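Local coordinates for soluble lytic murein transglycosylase (Pseudomonas aeruginosa, PDB 5OHU), which cleaves the glycan strands of peptidoglycan as a lytic transglycosylase, turning over the bacterial cell wall both exolytically and endolytically, at residues 344-349 against 373-378; 616-621 against 627-632. One frame throughout, in Å; residues are numbered along the deposited sequence.

Interaction 1 (344-349 against 373-378); sequences RYWQAR and DFYGFL
Tyr345 lies broadside against helix 374-383, its ring covered on one face by Leu378 and its CB set against the ring of Tyr375. Leu378 meets the ring with two parts of its side chain. CB sits 3.5 Å from Tyr345 CE1, while the methyl CD1 stands over the same face, 3.9 Å from the ring centroid and 26° off the normal, a CH-pi contact displaced toward the CE2 and CZ rim. The opposite face of the ring rests on CB of Arg349, one turn further along its own helix, so the phenol is sandwiched between the two helices. With CG anti to the backbone N, the ring is directed to this gap. Tyr375 crosses Tyr345 at about a right angle, bringing CD1 to 3.9 Å from Tyr345 CB. Further along its ring, Tyr375 CE1 approaches Trp346 NE1 at 3.9 Å, the two rings meeting obliquely with planes at 70°. Between the helices the contact is mostly carbon against carbon, and the polar ends of its aromatic residues are bound beyond it. Tyr345 OH bonds to Asp596 and Arg382, whereas Tyr375 OH and Trp346 NE1 share Glu600 OE1. The segment axes run nearly parallel, 24° apart, and pass 10.0 Å from each other, a spacing bridged by these large side chains. Such packing of near-parallel helices, with helix 360-368 between them in sequence, is consistent with the helical superstructure of Slt70-like enzymes. Helix 360-368 packs on the first segment through Leu368 and Leu364, helix 595-600 touches Trp346 and Leu378, and helix 605-624 lies against Phe374 and Phe377, joining the pair of helices to the C-terminal part of the chain.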
loop_
_atom_site.group_PDB
_atom_site.type_symbol
_atom_site.label_atom_id
_atom_site.label_comp_id
_atom_site.label_asym_id
_atom_site.label_seq_id
_atom_site.Cartn_x
_atom_site.Cartn_y
_atom_site.Cartn_z
ATOM N N ARG A 344 16.190 5.239 -16.009
ATOM C CA ARG A 344 17.164 6.192 -16.537
ATOM C C ARG A 344 18.496 6.015 -15.827
ATOM O O ARG A 344 19.561 6.019 -16.462
ATOM C CB ARG A 344 16.657 7.630 -16.392
ATOM C CG ARG A 344 15.570 8.014 -17.401
ATOM C CD ARG A 344 15.221 9.492 -17.330
ATOM N NE ARG A 344 14.249 9.706 -16.264
ATOM C CZ ARG A 344 14.172 10.790 -15.496
ATOM N NH1 ARG A 344 15.017 11.797 -15.677
ATOM N NH2 ARG A 344 13.231 10.855 -14.557
ATOM N N TYR A 345 18.459 5.815 -14.507
ATOM C CA TYR A 345 19.707 5.565 -13.802
ATOM C C TYR A 345 20.360 4.281 -14.289
ATOM O O TYR A 345 21.558 4.263 -14.584
ATOM C CB TYR A 345 19.501 5.504 -12.282
ATOM C CG TYR A 345 20.787 5.080 -11.603
ATOM C CD1 TYR A 345 21.848 5.993 -11.455
ATOM C CD2 TYR A 345 20.964 3.766 -11.155
ATOM C CE1 TYR A 345 23.046 5.620 -10.877
ATOM C CE2 TYR A 345 22.154 3.375 -10.562
ATOM C CZ TYR A 345 23.191 4.311 -10.425
ATOM O OH TYR A 345 24.377 3.927 -9.838
ATOM N N TRP A 346 19.600 3.182 -14.349
ATOM C CA TRP A 346 20.248 1.915 -14.667
ATOM C C TRP A 346 20.682 1.839 -16.127
ATOM O O TRP A 346 21.668 1.159 -16.427
ATOM C CB TRP A 346 19.351 0.745 -14.260
ATOM C CG TRP A 346 19.464 0.507 -12.759
ATOM C CD1 TRP A 346 18.502 0.721 -11.816
ATOM C CD2 TRP A 346 20.639 0.086 -12.041
ATOM N NE1 TRP A 346 18.988 0.428 -10.557
ATOM C CE2 TRP A 346 20.301 0.047 -10.667
ATOM C CE3 TRP A 346 21.941 -0.257 -12.426
ATOM C CZ2 TRP A 346 21.224 -0.330 -9.676
ATOM C CZ3 TRP A 346 22.864 -0.641 -11.439
ATOM C CH2 TRP A 346 22.499 -0.678 -10.088
ATOM N N GLN A 347 20.037 2.579 -17.029
ATOM C CA GLN A 347 20.561 2.645 -18.388
ATOM C C GLN A 347 21.962 3.256 -18.409
ATOM O O GLN A 347 22.890 2.696 -19.010
ATOM C CB GLN A 347 19.621 3.433 -19.296
ATOM C CG GLN A 347 20.239 3.651 -20.667
ATOM C CD GLN A 347 19.235 4.177 -21.678
ATOM O OE1 GLN A 347 19.331 5.310 -22.116
ATOM N NE2 GLN A 347 18.255 3.352 -22.033
ATOM N N ALA A 348 22.128 4.412 -17.759
ATOM C CA ALA A 348 23.446 5.034 -17.667
ATOM C C ALA A 348 24.442 4.127 -16.948
ATOM O O ALA A 348 25.579 3.961 -17.403
ATOM C CB ALA A 348 23.337 6.380 -16.946
ATOM N N ARG A 349 24.022 3.501 -15.842
ATOM C CA ARG A 349 24.964 2.757 -15.007
ATOM C C ARG A 349 25.358 1.424 -15.639
ATOM O O ARG A 349 26.534 1.028 -15.578
ATOM C CB ARG A 349 24.382 2.547 -13.595
ATOM C CG ARG A 349 25.244 1.643 -12.668
ATOM C CD ARG A 349 26.502 2.423 -12.252
ATOM N NE ARG A 349 27.420 1.622 -11.441
ATOM C CZ ARG A 349 28.731 1.839 -11.308
ATOM N NH1 ARG A 349 29.321 2.833 -11.947
ATOM N NH2 ARG A 349 29.455 1.043 -10.541
ATOM N N ASP A 373 15.069 12.465 -6.013
ATOM C CA ASP A 373 14.829 11.203 -5.324
ATOM C C ASP A 373 16.120 10.384 -5.251
ATOM O O ASP A 373 17.206 10.863 -5.593
ATOM C CB ASP A 373 13.682 10.442 -5.988
ATOM C CG ASP A 373 14.054 9.858 -7.340
ATOM O OD1 ASP A 373 15.063 10.277 -7.943
ATOM O OD2 ASP A 373 13.311 8.982 -7.809
ATOM N N PHE A 374 15.979 9.131 -4.812
ATOM C CA PHE A 374 17.133 8.258 -4.596
ATOM C C PHE A 374 17.995 8.127 -5.845
ATOM O O PHE A 374 19.224 8.219 -5.769
ATOM C CB PHE A 374 16.649 6.885 -4.106
ATOM C CG PHE A 374 17.732 5.831 -4.033
ATOM C CD1 PHE A 374 18.613 5.808 -2.939
ATOM C CD2 PHE A 374 17.897 4.894 -5.052
ATOM C CE1 PHE A 374 19.621 4.862 -2.833
ATOM C CE2 PHE A 374 18.898 3.923 -4.950
ATOM C CZ PHE A 374 19.774 3.916 -3.839
ATOM N N TYR A 375 17.374 7.900 -7.011
ATOM C CA TYR A 375 18.159 7.703 -8.226
ATOM C C TYR A 375 18.804 8.999 -8.728
ATOM O O TYR A 375 19.826 8.942 -9.423
ATOM C CB TYR A 375 17.278 7.079 -9.316
ATOM C CG TYR A 375 16.785 5.689 -8.948
ATOM C CD1 TYR A 375 17.643 4.588 -9.002
ATOM C CD2 TYR A 375 15.469 5.476 -8.518
ATOM C CE1 TYR A 375 17.216 3.311 -8.635
ATOM C CE2 TYR A 375 15.032 4.198 -8.163
ATOM C CZ TYR A 375 15.905 3.122 -8.235
ATOM O OH TYR A 375 15.465 1.863 -7.881
ATOM N N GLY A 376 18.231 10.165 -8.414
ATOM C CA GLY A 376 18.937 11.407 -8.695
ATOM C C GLY A 376 20.200 11.556 -7.859
ATOM O O GLY A 376 21.234 11.996 -8.358
ATOM N N PHE A 377 20.133 11.184 -6.579
ATOM C CA PHE A 377 21.334 11.152 -5.747
ATOM C C PHE A 377 22.386 10.212 -6.331
ATOM O O PHE A 377 23.564 10.569 -6.424
ATOM C CB PHE A 377 20.975 10.736 -4.317
ATOM C CG PHE A 377 20.232 11.797 -3.539
ATOM C CD1 PHE A 377 20.837 13.018 -3.247
ATOM C CD2 PHE A 377 18.943 11.573 -3.103
ATOM C CE1 PHE A 377 20.145 13.997 -2.509
ATOM C CE2 PHE A 377 18.251 12.521 -2.395
ATOM C CZ PHE A 377 18.838 13.735 -2.089
ATOM N N LEU A 378 21.971 9.003 -6.735
ATOM C CA LEU A 378 22.913 8.058 -7.331
ATOM C C LEU A 378 23.565 8.637 -8.580
ATOM O O LEU A 378 24.779 8.528 -8.755
ATOM C CB LEU A 378 22.214 6.744 -7.672
ATOM C CG LEU A 378 21.787 5.779 -6.568
ATOM C CD1 LEU A 378 21.746 4.395 -7.164
ATOM C CD2 LEU A 378 22.715 5.814 -5.334
#

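Interaction 2 (616-621 against 627-632)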
loop_
_atom_site.group_PDB
_atom_site.type_symbol
_atom_site.label_atom_id
_atom_site.label_comp_id
_atom_site.label_asym_id
_atom_site.label_seq_id
_atom_site.Cartn_x
_atom_site.Cartn_y
_atom_site.Cartn_z
ATOM N N SER A 616 17.938 8.317 1.282
ATOM C CA SER A 616 17.699 9.638 0.710
ATOM C C SER A 616 17.380 10.650 1.804
ATOM O O SER A 616 17.862 11.786 1.770
ATOM C CB SER A 616 16.555 9.573 -0.307
ATOM O OG SER A 616 16.902 8.758 -1.421
ATOM N N TYR A 617 16.577 10.246 2.790
ATOM C CA TYR A 617 16.206 11.159 3.862
ATOM C C TYR A 617 17.422 11.548 4.689
ATOM O O TYR A 617 17.527 12.701 5.127
ATOM C CB TYR A 617 15.133 10.525 4.764
ATOM C CG TYR A 617 13.801 10.215 4.086
ATOM C CD1 TYR A 617 13.480 10.744 2.831
ATOM C CD2 TYR A 617 12.871 9.382 4.698
ATOM C CE1 TYR A 617 12.262 10.453 2.213
ATOM C CE2 TYR A 617 11.656 9.097 4.100
ATOM C CZ TYR A 617 11.356 9.638 2.862
ATOM O OH TYR A 617 10.152 9.342 2.271
ATOM N N ALA A 618 18.347 10.603 4.904
ATOM C CA ALA A 618 19.530 10.903 5.695
ATOM C C ALA A 618 20.383 11.958 5.017
ATOM O O ALA A 618 21.022 12.765 5.692
ATOM C CB ALA A 618 20.347 9.632 5.954
ATOM N N VAL A 619 20.418 11.968 3.681
ATOM C CA VAL A 619 21.131 13.030 2.987
ATOM C C VAL A 619 20.528 14.371 3.356
ATOM O O VAL A 619 21.238 15.318 3.721
ATOM C CB VAL A 619 21.103 12.809 1.464
ATOM C CG1 VAL A 619 21.681 14.014 0.767
ATOM C CG2 VAL A 619 21.897 11.576 1.083
ATOM N N ILE A 620 19.201 14.468 3.273
ATOM C CA ILE A 620 18.535 15.735 3.560
ATOM C C ILE A 620 18.778 16.137 5.005
ATOM O O ILE A 620 19.117 17.288 5.302
ATOM C CB ILE A 620 17.033 15.629 3.243
ATOM C CG1 ILE A 620 16.863 15.314 1.765
ATOM C CG2 ILE A 620 16.313 16.928 3.571
ATOM C CD1 ILE A 620 17.556 16.320 0.897
ATOM N N TYR A 621 18.609 15.187 5.929
ATOM C CA TYR A 621 18.797 15.518 7.331
ATOM C C TYR A 621 20.242 15.900 7.611
ATOM O O TYR A 621 20.500 16.720 8.501
ATOM C CB TYR A 621 18.339 14.363 8.214
ATOM C CG TYR A 621 16.848 14.382 8.452
ATOM C CD1 TYR A 621 16.250 15.456 9.101
ATOM C CD2 TYR A 621 16.032 13.336 8.008
ATOM C CE1 TYR A 621 14.883 15.497 9.319
ATOM C CE2 TYR A 621 14.661 13.355 8.230
ATOM C CZ TYR A 621 14.088 14.446 8.885
ATOM O OH TYR A 621 12.726 14.490 9.120
ATOM N N ALA A 627 25.742 18.390 8.996
ATOM C CA ALA A 627 26.577 17.204 9.158
ATOM C C ALA A 627 26.407 16.394 7.885
ATOM O O ALA A 627 25.710 15.374 7.862
ATOM C CB ALA A 627 26.176 16.413 10.403
ATOM N N PRO A 628 27.050 16.826 6.798
ATOM C CA PRO A 628 26.745 16.269 5.475
ATOM C C PRO A 628 26.876 14.757 5.440
ATOM O O PRO A 628 27.797 14.166 6.011
ATOM C CB PRO A 628 27.787 16.916 4.551
ATOM C CG PRO A 628 28.552 17.924 5.400
ATOM C CD PRO A 628 27.862 18.050 6.711
ATOM N N GLN A 629 25.940 14.143 4.731
ATOM C CA GLN A 629 25.775 12.697 4.630
ATOM C C GLN A 629 25.704 12.361 3.150
ATOM O O GLN A 629 24.721 12.725 2.477
ATOM C CB GLN A 629 24.502 12.263 5.365
ATOM C CG GLN A 629 24.151 10.783 5.307
ATOM C CD GLN A 629 25.279 9.874 5.745
ATOM O OE1 GLN A 629 25.970 9.255 4.930
ATOM N NE2 GLN A 629 25.456 9.776 7.043
ATOM N N PRO A 630 26.716 11.726 2.583
ATOM C CA PRO A 630 26.600 11.237 1.210
ATOM C C PRO A 630 25.561 10.120 1.144
ATOM O O PRO A 630 25.243 9.482 2.151
ATOM C CB PRO A 630 28.004 10.697 0.902
ATOM C CG PRO A 630 28.662 10.485 2.236
ATOM C CD PRO A 630 27.996 11.389 3.219
ATOM N N ILE A 631 25.067 9.840 -0.069
ATOM C CA ILE A 631 24.007 8.836 -0.203
ATOM C C ILE A 631 24.459 7.481 0.353
ATOM O O ILE A 631 23.659 6.746 0.945
ATOM C CB ILE A 631 23.535 8.736 -1.665
ATOM C CG1 ILE A 631 22.300 7.809 -1.768
ATOM C CG2 ILE A 631 24.656 8.255 -2.597
ATOM C CD1 ILE A 631 21.027 8.423 -1.188
ATOM N N VAL A 632 25.737 7.119 0.163
ATOM C CA VAL A 632 26.361 6.024 0.901
ATOM C C VAL A 632 27.778 6.430 1.271
ATOM O O VAL A 632 28.437 7.214 0.581
ATOM C CB VAL A 632 26.417 4.689 0.127
ATOM C CG1 VAL A 632 25.052 3.996 0.124
ATOM C CG2 VAL A 632 26.953 4.927 -1.272
HETATM O O HOH W 1 23.967 15.929 3.443
#
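Val619 packs its CG2 methyl against the backbone of the returning chain, 3.4 Å from Gln629 O and 3.7 Å from Ile631 CA. Both of its methyls approach Gln629 O. Ile631 reaches back with CG1 anti to its own N (chi1 -173°); chi2 then turns at 72°, carrying CD1 to 4.0 Å from Val619 CG2 and equally near Ser616 N. The OG of Ser616 is engaged within its own helix, by Gln612 O. The segment 627-632 belongs to a loop without regular structure that runs back along helix 605-624 on its way to strand 638-639, in the C-terminal part of the chain, which has the lysozyme-like fold of the Slt family. Water 1 ties the two together: it donates to Val619 O at 2.8 Å and accepts from Gln629 N at 3.0 Å. The side chain of Gln629 starts out extended but bends at chi2 (53°). Its CB lies 3.5 Å from Ala618 O and its CG 4.0 Å from Ala618 CB, while the end of the side chain leads away from helix 605-624. Beyond the segments, Tyr387 OH bonds to Ile631 N, and Arg569 to Ile631 O.

How the interactions relate
From the N terminus, interaction 1 comes first: it closes a connection of 23 residues, which includes helix 360-368, and pairs helix 341-354 with helix 374-383. Interaction 2 opens only much later, on helix 605-624, and spans only five residues, the end of that helix and the bend that follows. The two contacts follow in series, neither nested nor crossed, with centres about 16 Å apart. They nevertheless touch. Phe374 and Phe377 of helix 374-383 pack on Ser616, Val619 and Ile631, with Phe377 CE1 3.6 Å from Val619 CG1. Helix 374-383 thus lies between helix 341-354 and helix 605-624 with the loop that follows it.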